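Local coordinates for uncharacterized ABC transporter solute-binding protein yclQ (Bacillus subtilis subsp. subtilis str. 168, PDB 3GFV) that captures iron-free and ferric petrobactin and its precursor 3,4-dihydroxybenzoic acid as the solute-binding component of the YclNOPQ ABC transporter for ferric-petrobactin uptake, at residues K20-K25 against T118-V123; V37-F42 against L98-A103; D49-D54 against F143-K148. All blocks are in the same frame, centred on the assembly; numbering follows the deposited sequence.

Interaction 1 (K20-K25 against T118-V123)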
ATOM      1  N   LYS A  20       9.396  16.192 -10.122  1.00 27.19           N
ATOM      2  CA  LYS A  20      10.426  15.625  -9.257  1.00 25.89           C
ATOM      3  C   LYS A  20       9.898  14.339  -8.616  1.00 29.83           C
ATOM      4  O   LYS A  20       8.771  14.291  -8.114  1.00 28.85           O
ATOM      5  CB  LYS A  20      10.861  16.634  -8.184  1.00 27.41           C
ATOM      6  CG  LYS A  20      11.670  17.797  -8.774  1.00 39.14           C
ATOM      7  CD  LYS A  20      12.167  18.783  -7.717  1.00 46.77           C
ATOM      8  CE  LYS A  20      13.184  19.755  -8.335  1.00 53.60           C
ATOM      9  NZ  LYS A  20      13.239  21.057  -7.601  1.00 59.63           N
ATOM     10  N   HIS A  21      10.712  13.294  -8.649  1.00 23.55           N
ATOM     11  CA  HIS A  21      10.336  12.036  -8.014  1.00 28.32           C
ATOM     12  C   HIS A  21      11.588  11.340  -7.512  1.00 25.60           C
ATOM     13  O   HIS A  21      12.699  11.777  -7.801  1.00 27.19           O
ATOM     14  CB  HIS A  21       9.547  11.144  -8.990  1.00 23.77           C
ATOM     15  CG  HIS A  21      10.336  10.694 -10.178  1.00 27.75           C
ATOM     16  ND1 HIS A  21      10.514  11.473 -11.305  1.00 35.62           N
ATOM     17  CD2 HIS A  21      10.982   9.527 -10.427  1.00 19.60           C
ATOM     18  CE1 HIS A  21      11.243  10.811 -12.186  1.00 25.63           C
ATOM     19  NE2 HIS A  21      11.547   9.629 -11.670  1.00 32.48           N
ATOM     20  N   GLN A  22      11.392  10.270  -6.752  1.00 26.41           N
ATOM     21  CA  GLN A  22      12.490   9.541  -6.119  1.00 29.48           C
ATOM     22  C   GLN A  22      13.621   9.172  -7.057  1.00 32.31           C
ATOM     23  O   GLN A  22      14.788   9.182  -6.646  1.00 33.12           O
ATOM     24  CB  GLN A  22      11.973   8.267  -5.446  1.00 33.84           C
ATOM     25  CG  GLN A  22      12.011   8.341  -3.951  1.00 56.98           C
ATOM     26  CD  GLN A  22      13.416   8.566  -3.464  1.00 65.93           C
ATOM     27  OE1 GLN A  22      13.685   9.503  -2.711  1.00 69.13           O
ATOM     28  NE2 GLN A  22      14.337   7.724  -3.919  1.00 70.43           N
ATOM     29  N   LEU A  23      13.277   8.819  -8.296  1.00 28.01           N
ATOM     30  CA  LEU A  23      14.264   8.329  -9.256  1.00 29.98           C
ATOM     31  C   LEU A  23      14.801   9.426 -10.176  1.00 35.51           C
ATOM     32  O   LEU A  23      15.609   9.159 -11.065  1.00 41.18           O
ATOM     33  CB  LEU A  23      13.690   7.174 -10.083  1.00 28.05           C
ATOM     34  CG  LEU A  23      13.404   5.922  -9.238  1.00 33.24           C
ATOM     35  CD1 LEU A  23      13.150   4.726 -10.143  1.00 28.14           C
ATOM     36  CD2 LEU A  23      14.543   5.622  -8.247  1.00 38.77           C
ATOM     37  N   ASP A  24      14.332  10.656  -9.972  1.00 34.32           N
ATOM     38  CA  ASP A  24      14.983  11.827 -10.562  1.00 31.12           C
ATOM     39  C   ASP A  24      14.569  13.097  -9.836  1.00 30.19           C
ATOM     40  O   ASP A  24      13.543  13.714 -10.150  1.00 34.77           O
ATOM     41  CB  ASP A  24      14.735  11.953 -12.061  1.00 35.21           C
ATOM     42  CG  ASP A  24      15.669  12.977 -12.704  1.00 42.56           C
ATOM     43  OD1 ASP A  24      16.287  13.770 -11.945  1.00 39.89           O
ATOM     44  OD2 ASP A  24      15.796  12.982 -13.945  1.00 46.83           O
ATOM     45  N   LYS A  25      15.378  13.482  -8.860  1.00 27.39           N
ATOM     46  CA  LYS A  25      15.018  14.580  -7.981  1.00 33.40           C
ATOM     47  C   LYS A  25      15.159  15.934  -8.662  1.00 39.52           C
ATOM     48  O   LYS A  25      14.690  16.946  -8.145  1.00 41.33           O
ATOM     49  CB  LYS A  25      15.811  14.487  -6.680  1.00 42.56           C
ATOM     50  CG  LYS A  25      15.345  13.317  -5.813  1.00 51.16           C
ATOM     51  CD  LYS A  25      16.422  12.796  -4.874  1.00 63.38           C
ATOM     52  CE  LYS A  25      16.656  13.746  -3.713  1.00 75.79           C
ATOM     53  NZ  LYS A  25      15.399  14.051  -2.969  1.00 80.94           N
ATOM     54  N   THR A 118       8.797   8.343 -17.459  1.00 23.52           N
ATOM     55  CA  THR A 118       8.468   7.438 -16.381  1.00 19.53           C
ATOM     56  C   THR A 118       8.730   8.134 -15.070  1.00 20.65           C
ATOM     57  O   THR A 118       9.757   8.794 -14.902  1.00 26.98           O
ATOM     58  CB  THR A 118       9.338   6.171 -16.465  1.00 22.68           C
ATOM     59  OG1 THR A 118       9.068   5.525 -17.710  1.00 24.92           O
ATOM     60  CG2 THR A 118       9.024   5.210 -15.313  1.00 21.26           C
ATOM     61  N   ILE A 119       7.788   7.997 -14.149  1.00 21.79           N
ATOM     62  CA  ILE A 119       7.959   8.558 -12.826  1.00 22.23           C
ATOM     63  C   ILE A 119       7.747   7.460 -11.802  1.00 22.78           C
ATOM     64  O   ILE A 119       6.938   6.559 -11.996  1.00 22.68           O
ATOM     65  CB  ILE A 119       6.995   9.746 -12.575  1.00 21.19           C
ATOM     66  CG1 ILE A 119       5.526   9.275 -12.627  1.00 22.22           C
ATOM     67  CG2 ILE A 119       7.290  10.884 -13.596  1.00 26.43           C
ATOM     68  CD1 ILE A 119       4.491  10.352 -12.285  1.00 23.89           C
ATOM     69  N   TYR A 120       8.493   7.560 -10.713  1.00 20.49           N
ATOM     70  CA  TYR A 120       8.358   6.658  -9.568  1.00 22.15           C
ATOM     71  C   TYR A 120       7.473   7.276  -8.496  1.00 21.96           C
ATOM     72  O   TYR A 120       7.761   8.389  -8.019  1.00 26.20           O
ATOM     73  CB  TYR A 120       9.752   6.400  -9.026  1.00 22.52           C
ATOM     74  CG  TYR A 120       9.806   5.509  -7.817  1.00 22.62           C
ATOM     75  CD1 TYR A 120      10.186   4.181  -7.945  1.00 24.96           C
ATOM     76  CD2 TYR A 120       9.525   6.002  -6.553  1.00 28.07           C
ATOM     77  CE1 TYR A 120      10.267   3.346  -6.828  1.00 27.51           C
ATOM     78  CE2 TYR A 120       9.597   5.167  -5.421  1.00 30.13           C
ATOM     79  CZ  TYR A 120       9.971   3.842  -5.582  1.00 33.33           C
ATOM     80  OH  TYR A 120      10.049   2.994  -4.494  1.00 36.51           O
ATOM     81  N   LEU A 121       6.390   6.589  -8.130  1.00 19.68           N
ATOM     82  CA  LEU A 121       5.493   7.095  -7.076  1.00 17.89           C
ATOM     83  C   LEU A 121       5.273   6.062  -5.955  1.00 29.21           C
ATOM     84  O   LEU A 121       4.134   5.761  -5.586  1.00 35.24           O
ATOM     85  CB  LEU A 121       4.121   7.477  -7.631  1.00 18.75           C
ATOM     86  CG  LEU A 121       4.112   8.615  -8.660  1.00 21.15           C
ATOM     87  CD1 LEU A 121       2.680   8.933  -9.110  1.00 24.25           C
ATOM     88  CD2 LEU A 121       4.808   9.876  -8.116  1.00 25.90           C
ATOM     89  N   GLY A 122       6.337   5.519  -5.401  1.00 32.00           N
ATOM     90  CA  GLY A 122       6.151   4.659  -4.232  1.00 25.70           C
ATOM     91  C   GLY A 122       6.322   5.397  -2.925  1.00 25.59           C
ATOM     92  O   GLY A 122       7.155   6.289  -2.823  1.00 26.62           O
ATOM     93  N   VAL A 123       5.571   4.998  -1.900  1.00 25.36           N
ATOM     94  CA  VAL A 123       5.745   5.607  -0.587  1.00 24.89           C
ATOM     95  C   VAL A 123       7.109   5.250  -0.008  1.00 26.98           C
ATOM     96  O   VAL A 123       7.640   4.153  -0.240  1.00 28.54           O
ATOM     97  CB  VAL A 123       4.619   5.223   0.412  1.00 26.36           C
ATOM     98  CG1 VAL A 123       3.278   5.846  -0.016  1.00 31.40           C
ATOM     99  CG2 VAL A 123       4.515   3.699   0.562  1.00 31.34           C
TER
HETATM  100  O   HOH W   1       8.704   9.744  -5.947  1.00 23.80           O

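Interaction 2 (V37-F42 against L98-A103)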
ATOM      1  N   VAL A  37      -1.802   6.337 -20.056  1.00 22.31           N
ATOM      2  CA  VAL A  37      -0.912   6.112 -18.935  1.00 22.81           C
ATOM      3  C   VAL A  37      -0.873   4.622 -18.564  1.00 21.52           C
ATOM      4  O   VAL A  37      -1.913   3.980 -18.408  1.00 23.86           O
ATOM      5  CB  VAL A  37      -1.359   6.975 -17.723  1.00 23.96           C
ATOM      6  CG1 VAL A  37      -0.362   6.832 -16.564  1.00 23.43           C
ATOM      7  CG2 VAL A  37      -1.476   8.437 -18.135  1.00 22.45           C
ATOM      8  N   VAL A  38       0.341   4.070 -18.468  1.00 20.99           N
ATOM      9  CA  VAL A  38       0.533   2.697 -18.034  1.00 20.59           C
ATOM     10  C   VAL A  38       0.957   2.752 -16.573  1.00 18.15           C
ATOM     11  O   VAL A  38       1.883   3.478 -16.224  1.00 22.31           O
ATOM     12  CB  VAL A  38       1.622   1.984 -18.897  1.00 21.72           C
ATOM     13  CG1 VAL A  38       2.009   0.631 -18.286  1.00 21.85           C
ATOM     14  CG2 VAL A  38       1.115   1.797 -20.300  1.00 23.16           C
ATOM     15  N   VAL A  39       0.268   2.001 -15.716  1.00 19.85           N
ATOM     16  CA  VAL A  39       0.441   2.162 -14.279  1.00 19.13           C
ATOM     17  C   VAL A  39       0.823   0.831 -13.638  1.00 20.93           C
ATOM     18  O   VAL A  39       0.048  -0.126 -13.682  1.00 23.22           O
ATOM     19  CB  VAL A  39      -0.877   2.659 -13.648  1.00 22.65           C
ATOM     20  CG1 VAL A  39      -0.719   2.848 -12.154  1.00 24.91           C
ATOM     21  CG2 VAL A  39      -1.331   3.962 -14.329  1.00 19.91           C
ATOM     22  N   PHE A  40       2.023   0.785 -13.060  1.00 22.02           N
ATOM     23  CA  PHE A  40       2.517  -0.396 -12.359  1.00 21.88           C
ATOM     24  C   PHE A  40       2.452  -0.252 -10.846  1.00 22.73           C
ATOM     25  O   PHE A  40       2.927  -1.115 -10.124  1.00 24.14           O
ATOM     26  CB  PHE A  40       3.952  -0.725 -12.785  1.00 20.58           C
ATOM     27  CG  PHE A  40       4.020  -1.544 -14.035  1.00 20.44           C
ATOM     28  CD1 PHE A  40       4.004  -0.938 -15.273  1.00 24.22           C
ATOM     29  CD2 PHE A  40       4.074  -2.936 -13.961  1.00 24.42           C
ATOM     30  CE1 PHE A  40       4.046  -1.707 -16.441  1.00 24.83           C
ATOM     31  CE2 PHE A  40       4.114  -3.698 -15.115  1.00 26.26           C
ATOM     32  CZ  PHE A  40       4.098  -3.072 -16.356  1.00 23.99           C
ATOM     33  N   ASP A  41       1.869   0.838 -10.364  1.00 20.05           N
ATOM     34  CA  ASP A  41       1.721   1.011  -8.926  1.00 21.79           C
ATOM     35  C   ASP A  41       0.230   1.095  -8.609  1.00 21.30           C
ATOM     36  O   ASP A  41      -0.433   2.026  -9.045  1.00 22.07           O
ATOM     37  CB  ASP A  41       2.417   2.301  -8.448  1.00 24.41           C
ATOM     38  CG  ASP A  41       2.207   2.536  -6.970  1.00 25.09           C
ATOM     39  OD1 ASP A  41       2.685   1.677  -6.178  1.00 24.66           O
ATOM     40  OD2 ASP A  41       1.537   3.532  -6.605  1.00 24.03           O
ATOM     41  N   PHE A  42      -0.294   0.145  -7.838  1.00 20.67           N
ATOM     42  CA  PHE A  42      -1.749   0.111  -7.623  1.00 19.75           C
ATOM     43  C   PHE A  42      -2.269   1.273  -6.780  1.00 20.67           C
ATOM     44  O   PHE A  42      -3.416   1.705  -6.957  1.00 21.28           O
ATOM     45  CB  PHE A  42      -2.200  -1.227  -7.043  1.00 18.73           C
ATOM     46  CG  PHE A  42      -2.117  -2.373  -8.028  1.00 21.70           C
ATOM     47  CD1 PHE A  42      -2.356  -2.168  -9.377  1.00 23.40           C
ATOM     48  CD2 PHE A  42      -1.827  -3.664  -7.599  1.00 25.50           C
ATOM     49  CE1 PHE A  42      -2.281  -3.231 -10.285  1.00 26.36           C
ATOM     50  CE2 PHE A  42      -1.775  -4.731  -8.497  1.00 29.13           C
ATOM     51  CZ  PHE A  42      -2.003  -4.506  -9.845  1.00 28.64           C
ATOM     52  N   LEU A  98       2.900   8.336 -20.588  1.00 23.57           N
ATOM     53  CA  LEU A  98       3.429   8.396 -19.222  1.00 21.18           C
ATOM     54  C   LEU A  98       3.434   6.985 -18.622  1.00 21.89           C
ATOM     55  O   LEU A  98       2.485   6.223 -18.818  1.00 23.75           O
ATOM     56  CB  LEU A  98       2.589   9.322 -18.348  1.00 21.73           C
ATOM     57  CG  LEU A  98       2.955   9.371 -16.854  1.00 26.30           C
ATOM     58  CD1 LEU A  98       4.335   9.963 -16.616  1.00 23.94           C
ATOM     59  CD2 LEU A  98       1.902  10.151 -16.054  1.00 23.64           C
ATOM     60  N   ILE A  99       4.498   6.631 -17.903  1.00 19.42           N
ATOM     61  CA  ILE A  99       4.510   5.357 -17.172  1.00 20.63           C
ATOM     62  C   ILE A  99       4.754   5.661 -15.699  1.00 20.91           C
ATOM     63  O   ILE A  99       5.621   6.475 -15.363  1.00 21.48           O
ATOM     64  CB  ILE A  99       5.590   4.388 -17.702  1.00 22.17           C
ATOM     65  CG1 ILE A  99       5.416   4.174 -19.221  1.00 22.43           C
ATOM     66  CG2 ILE A  99       5.496   3.050 -16.963  1.00 23.33           C
ATOM     67  CD1 ILE A  99       6.622   3.443 -19.876  1.00 21.90           C
ATOM     68  N   ILE A 100       3.969   5.028 -14.834  1.00 21.79           N
ATOM     69  CA  ILE A 100       4.109   5.216 -13.394  1.00 22.23           C
ATOM     70  C   ILE A 100       4.557   3.896 -12.786  1.00 23.38           C
ATOM     71  O   ILE A 100       3.900   2.859 -12.975  1.00 21.11           O
ATOM     72  CB  ILE A 100       2.785   5.628 -12.741  1.00 20.80           C
ATOM     73  CG1 ILE A 100       2.338   7.007 -13.248  1.00 18.78           C
ATOM     74  CG2 ILE A 100       2.891   5.553 -11.184  1.00 20.69           C
ATOM     75  CD1 ILE A 100       0.946   7.412 -12.742  1.00 20.54           C
ATOM     76  N   ILE A 101       5.678   3.924 -12.075  1.00 21.20           N
ATOM     77  CA  ILE A 101       6.177   2.708 -11.427  1.00 21.39           C
ATOM     78  C   ILE A 101       6.370   2.918  -9.933  1.00 22.92           C
ATOM     79  O   ILE A 101       6.272   4.038  -9.425  1.00 24.30           O
ATOM     80  CB  ILE A 101       7.517   2.222 -12.048  1.00 23.91           C
ATOM     81  CG1 ILE A 101       8.625   3.276 -11.845  1.00 23.51           C
ATOM     82  CG2 ILE A 101       7.324   1.920 -13.517  1.00 22.19           C
ATOM     83  CD1 ILE A 101      10.028   2.824 -12.254  1.00 25.97           C
ATOM     84  N   SER A 102       6.641   1.838  -9.213  1.00 21.40           N
ATOM     85  CA  SER A 102       7.040   1.989  -7.827  1.00 19.99           C
ATOM     86  C   SER A 102       8.071   0.935  -7.456  1.00 20.81           C
ATOM     87  O   SER A 102       8.833   0.491  -8.300  1.00 22.40           O
ATOM     88  CB  SER A 102       5.838   2.019  -6.868  1.00 27.29           C
ATOM     89  OG  SER A 102       5.034   0.868  -7.016  1.00 29.18           O
ATOM     90  N   ALA A 103       8.132   0.590  -6.181  1.00 20.93           N
ATOM     91  CA  ALA A 103       9.299  -0.122  -5.687  1.00 25.03           C
ATOM     92  C   ALA A 103       9.597  -1.435  -6.432  1.00 25.93           C
ATOM     93  O   ALA A 103      10.756  -1.755  -6.689  1.00 25.48           O
ATOM     94  CB  ALA A 103       9.155  -0.363  -4.184  1.00 26.80           C
TER
HETATM   95  O   HOH W   2       5.449  -1.464  -7.867  1.00 40.40           O

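Interaction 3 (D49-D54 against F143-K148)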
ATOM      1  N   ASP A  49      -8.232   6.620 -10.070  1.00 27.14           N
ATOM      2  CA  ASP A  49      -9.637   6.233 -10.039  1.00 24.66           C
ATOM      3  C   ASP A  49     -10.468   7.201  -9.197  1.00 24.46           C
ATOM      4  O   ASP A  49     -11.552   7.609  -9.608  1.00 29.50           O
ATOM      5  CB  ASP A  49      -9.817   4.814  -9.499  1.00 27.20           C
ATOM      6  CG  ASP A  49     -11.273   4.373  -9.507  1.00 30.95           C
ATOM      7  OD1 ASP A  49     -11.804   4.103 -10.607  1.00 30.06           O
ATOM      8  OD2 ASP A  49     -11.890   4.309  -8.414  1.00 33.96           O
ATOM      9  N   LYS A  50      -9.961   7.552  -8.015  1.00 25.18           N
ATOM     10  CA  LYS A  50     -10.667   8.469  -7.121  1.00 24.64           C
ATOM     11  C   LYS A  50     -10.891   9.828  -7.797  1.00 31.24           C
ATOM     12  O   LYS A  50     -11.897  10.509  -7.560  1.00 31.18           O
ATOM     13  CB  LYS A  50      -9.868   8.655  -5.833  1.00 24.00           C
ATOM     14  CG  LYS A  50     -10.503   9.609  -4.824  1.00 36.61           C
ATOM     15  CD  LYS A  50     -11.761   9.004  -4.222  1.00 42.81           C
ATOM     16  CE  LYS A  50     -12.474   9.986  -3.292  1.00 50.57           C
ATOM     17  NZ  LYS A  50     -13.895   9.574  -3.061  1.00 54.69           N
ATOM     18  N   LEU A  51      -9.950  10.220  -8.647  1.00 29.46           N
ATOM     19  CA  LEU A  51     -10.012  11.517  -9.308  1.00 26.55           C
ATOM     20  C   LEU A  51     -10.847  11.449 -10.587  1.00 33.34           C
ATOM     21  O   LEU A  51     -10.954  12.433 -11.308  1.00 32.85           O
ATOM     22  CB  LEU A  51      -8.603  12.015  -9.630  1.00 24.60           C
ATOM     23  CG  LEU A  51      -7.708  12.167  -8.402  1.00 32.04           C
ATOM     24  CD1 LEU A  51      -6.300  12.548  -8.810  1.00 33.43           C
ATOM     25  CD2 LEU A  51      -8.292  13.190  -7.451  1.00 38.62           C
ATOM     26  N   GLY A  52     -11.428  10.283 -10.863  1.00 28.23           N
ATOM     27  CA  GLY A  52     -12.252  10.102 -12.046  1.00 28.41           C
ATOM     28  C   GLY A  52     -11.447  10.061 -13.331  1.00 31.44           C
ATOM     29  O   GLY A  52     -11.888  10.559 -14.362  1.00 32.02           O
ATOM     30  N   LEU A  53     -10.262   9.462 -13.285  1.00 27.90           N
ATOM     31  CA  LEU A  53      -9.392   9.453 -14.459  1.00 29.06           C
ATOM     32  C   LEU A  53      -9.209   8.066 -15.073  1.00 28.54           C
ATOM     33  O   LEU A  53      -8.198   7.825 -15.722  1.00 29.13           O
ATOM     34  CB  LEU A  53      -8.014  10.015 -14.105  1.00 24.85           C
ATOM     35  CG  LEU A  53      -8.005  11.500 -13.728  1.00 30.16           C
ATOM     36  CD1 LEU A  53      -6.716  11.855 -13.022  1.00 30.76           C
ATOM     37  CD2 LEU A  53      -8.205  12.361 -14.983  1.00 32.38           C
ATOM     38  N   ASP A  54     -10.179   7.172 -14.878  1.00 27.56           N
ATOM     39  CA  ASP A  54     -10.072   5.794 -15.404  1.00 27.38           C
ATOM     40  C   ASP A  54      -9.790   5.814 -16.915  1.00 32.54           C
ATOM     41  O   ASP A  54      -9.065   4.968 -17.455  1.00 30.44           O
ATOM     42  CB  ASP A  54     -11.384   5.016 -15.182  1.00 35.82           C
ATOM     43  CG  ASP A  54     -11.640   4.658 -13.728  1.00 39.64           C
ATOM     44  OD1 ASP A  54     -12.786   4.267 -13.409  1.00 46.18           O
ATOM     45  OD2 ASP A  54     -10.714   4.761 -12.910  1.00 35.68           O
ATOM     46  N   PHE A 143      -2.608  16.031 -13.830  1.00 29.45           N
ATOM     47  CA  PHE A 143      -3.963  15.950 -14.395  1.00 33.88           C
ATOM     48  C   PHE A 143      -4.895  17.111 -14.068  1.00 33.88           C
ATOM     49  O   PHE A 143      -6.111  17.013 -14.259  1.00 34.39           O
ATOM     50  CB  PHE A 143      -4.609  14.626 -13.965  1.00 30.03           C
ATOM     51  CG  PHE A 143      -3.855  13.422 -14.434  1.00 28.03           C
ATOM     52  CD1 PHE A 143      -4.103  12.884 -15.692  1.00 28.74           C
ATOM     53  CD2 PHE A 143      -2.889  12.823 -13.627  1.00 24.48           C
ATOM     54  CE1 PHE A 143      -3.403  11.765 -16.134  1.00 24.42           C
ATOM     55  CE2 PHE A 143      -2.187  11.706 -14.069  1.00 30.31           C
ATOM     56  CZ  PHE A 143      -2.446  11.183 -15.333  1.00 28.41           C
ATOM     57  N   ASP A 144      -4.330  18.216 -13.588  1.00 29.19           N
ATOM     58  CA  ASP A 144      -5.111  19.394 -13.259  1.00 29.54           C
ATOM     59  C   ASP A 144      -6.217  19.083 -12.260  1.00 33.94           C
ATOM     60  O   ASP A 144      -7.370  19.483 -12.457  1.00 35.91           O
ATOM     61  CB  ASP A 144      -5.725  19.974 -14.552  1.00 39.24           C
ATOM     62  CG  ASP A 144      -5.450  21.446 -14.720  1.00 61.10           C
ATOM     63  OD1 ASP A 144      -4.524  21.961 -14.059  1.00 66.33           O
ATOM     64  OD2 ASP A 144      -6.155  22.087 -15.533  1.00 67.59           O
ATOM     65  N   LYS A 145      -5.858  18.380 -11.182  1.00 25.83           N
ATOM     66  CA  LYS A 145      -6.795  18.010 -10.128  1.00 30.68           C
ATOM     67  C   LYS A 145      -6.228  18.423  -8.774  1.00 30.13           C
ATOM     68  O   LYS A 145      -6.459  17.757  -7.747  1.00 31.94           O
ATOM     69  CB  LYS A 145      -7.003  16.495 -10.128  1.00 34.02           C
ATOM     70  CG  LYS A 145      -7.650  15.943 -11.387  1.00 37.53           C
ATOM     71  CD  LYS A 145      -9.143  16.168 -11.365  1.00 36.78           C
ATOM     72  CE  LYS A 145      -9.802  15.526 -12.582  1.00 48.36           C
ATOM     73  NZ  LYS A 145     -11.264  15.325 -12.359  1.00 54.97           N
ATOM     74  N   GLU A 146      -5.464  19.507  -8.773  1.00 33.23           N
ATOM     75  CA  GLU A 146      -4.777  19.945  -7.560  1.00 36.14           C
ATOM     76  C   GLU A 146      -5.744  20.229  -6.408  1.00 34.90           C
ATOM     77  O   GLU A 146      -5.494  19.824  -5.273  1.00 35.49           O
ATOM     78  CB  GLU A 146      -3.878  21.153  -7.860  1.00 41.73           C
ATOM     79  CG  GLU A 146      -2.731  20.790  -8.807  1.00 39.62           C
ATOM     80  CD  GLU A 146      -2.012  21.992  -9.390  1.00 50.28           C
ATOM     81  OE1 GLU A 146      -2.229  22.284 -10.584  1.00 51.54           O
ATOM     82  OE2 GLU A 146      -1.229  22.640  -8.661  1.00 55.20           O
ATOM     83  N   ASP A 147      -6.859  20.891  -6.691  1.00 33.25           N
ATOM     84  CA  ASP A 147      -7.809  21.185  -5.621  1.00 37.56           C
ATOM     85  C   ASP A 147      -8.488  19.929  -5.071  1.00 33.12           C
ATOM     86  O   ASP A 147      -8.665  19.791  -3.864  1.00 32.61           O
ATOM     87  CB  ASP A 147      -8.851  22.202  -6.066  1.00 45.00           C
ATOM     88  CG  ASP A 147      -8.255  23.566  -6.299  1.00 57.34           C
ATOM     89  OD1 ASP A 147      -7.202  23.862  -5.687  1.00 55.77           O
ATOM     90  OD2 ASP A 147      -8.842  24.337  -7.088  1.00 65.27           O
ATOM     91  N   LYS A 148      -8.903  19.031  -5.952  1.00 32.31           N
ATOM     92  CA  LYS A 148      -9.485  17.769  -5.505  1.00 28.67           C
ATOM     93  C   LYS A 148      -8.500  17.010  -4.627  1.00 28.56           C
ATOM     94  O   LYS A 148      -8.871  16.488  -3.572  1.00 29.73           O
ATOM     95  CB  LYS A 148      -9.891  16.926  -6.714  1.00 33.07           C
ATOM     96  CG  LYS A 148     -10.450  15.565  -6.378  1.00 36.47           C
ATOM     97  CD  LYS A 148     -11.801  15.626  -5.719  1.00 37.90           C
ATOM     98  CE  LYS A 148     -12.441  14.255  -5.705  1.00 44.98           C
ATOM     99  NZ  LYS A 148     -13.601  14.232  -4.788  1.00 41.22           N
TER

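Interaction 1 (K20-K25 against T118-V123)
His21 and Tyr120 have the nearest pair of CA atoms, 5.9 Å apart, where the end of strand 16-21 and the type I turn from His21 to Asp24 meet strand 118-120. The contact sets the end of a small antiparallel pair, strands 16-21 and 27-31, against an edge strand of the parallel sheet in one lobe of the periplasmic binding protein fold. His21 and Tyr120 carry most of it. The His21 CG sits between the backbone N and the carbonyl carbon (chi1 64°), and the imidazole stands between its own turn and the neighbouring strand. Ile119 CA lies over one face, 3.9 Å from the His21 ring centroid and only 7° off the normal, a CH-pi contact. On the opposite face Asp24 N sits 3.4 Å above the ring plane of His21, displaced toward the rim. The imidazole is thus held between the turn's backbone and strand 118-120, while His21 ND1 makes a weak hydrogen bond back to Val19 O. The Tyr120 side chain turns toward the tip of the turn. Leu23 packs its CG 3.7 Å from Tyr120 CB and rests CD1 on the CD1 side of the ring; Leu23 also touches Tyr109 of helix 109-115. Farther round, on the same side of the ring plane, Gln22 CB comes to 3.5 Å from Tyr120 CD2, while the amide end of Gln22 leads away. A single water ties the two backbones together, accepting from Gln22 N at 2.9 Å and donating to Tyr120 O at 2.6 Å.

Interaction 2 (V37-F42 against L98-A103)
Val37 and Leu98 start a parallel strand pair in the five-stranded parallel sheet of this lobe, in which 37-39 and 98-101 run at 13° to each other with their axes 4.8 Å apart. Three backbone bonds hold the register: Val38 N to Leu98 O, Ile100 N to Val38 O at 2.9 Å, and Phe40 N to Ile100 O at 2.8 Å. Val37, Val39, Leu98 and Ile100 cover one face. There Val37 CG1 touches both Leu98 CD2, 4.0 Å away, and Ile100 CD1. Val38 and Ile99 point to the other face, on which Ile99 packs against helix 109-115. The order 3-2-1-4-5 is that of a Rossmann-like lobe, with 37-39 and 98-101 as its first and fourth strands. Past the strand ends the contact becomes polar. Asp41 is the N-cap of helix 42-50 and has CG anti to its backbone N (chi1 177°), which carries the carboxylate across to Ser102. Ser102 OG donates to Asp41 OD1 at 2.6 Å, approaching on the anti side and 34° out of the carboxylate plane. The Asp41 side chain caps a backbone N in the first turn of helix 42-50, and its OD2 also bonds Ser44 OG, so both oxygens are engaged. A water donates to Ser102 OG at 2.5 Å.

Interaction 3 (D49-D54 against F143-K148)
Leu53 and Phe143 cross obliquely, the leucine bringing its CD1 branch to the root of the aromatic side chain instead of its far end. Leu53 CD1 lies 3.6 Å from Phe143 CG and equally near its CB, and Leu53 CD2 leans toward CD1 of the ring. Both residues also touch Leu48, so the pair packs against helix 42-50 through that leucine. Leu51 meets the other segment differently: its side chain and that of Lys148 run alongside one another head to tail, with Leu51 CD2 pressed to 3.4 Å from Lys148 CG, a close contact for two carbons. The ammonium of Lys148 goes on to a salt bridge with Glu152. Lys50 NZ stands 5.0 Å from Lys148 NZ, a like-charge approach that the carboxylate of Glu152 probably eases. The contact joins two helix ends. Helix 42-50 finishes in a Schellman motif, with Gly52 at positive phi (72°) and Gly52 N bonded to Asp49 O at 3.0 Å. Lys145 holds the N-cap position of helix 146-170, the long helix that in this family of binding proteins connects the two lobes. From there a turn at chi2 (-79°) brings the Lys145 chain back toward the end of helix 42-50, and Lys145 NZ donates to Leu51 O at 3.1 Å, nearly along the C=O axis. A positive charge at the carboxyl end of a helix would be expected to interact favourably with its dipole. Lys145 CE passes 4.3 Å from Leu53 CD2.

Overall arrangement
All three contacts lie in one lobe of the binding protein. Interactions 1 and 2, with centres about 10 Å apart, share the parallel sheet: strands 98-101 and 118-120 are neighbours in it, joined by backbone bonds such as Leu121 N to Ile101 O. Interaction 3 lies about 16 Å from interaction 2 and about 19 Å from interaction 1, centre to centre. It follows strand 37-39 through helix 42-50, and Val37 packs on Phe143. Along the chain both segments of interaction 2 fall between those of interaction 1, whereas interaction 3 alternates with each. The series thus runs from the amino-terminal hairpin, through the sheet, to the start of helix 146-170, which leads toward the second lobe.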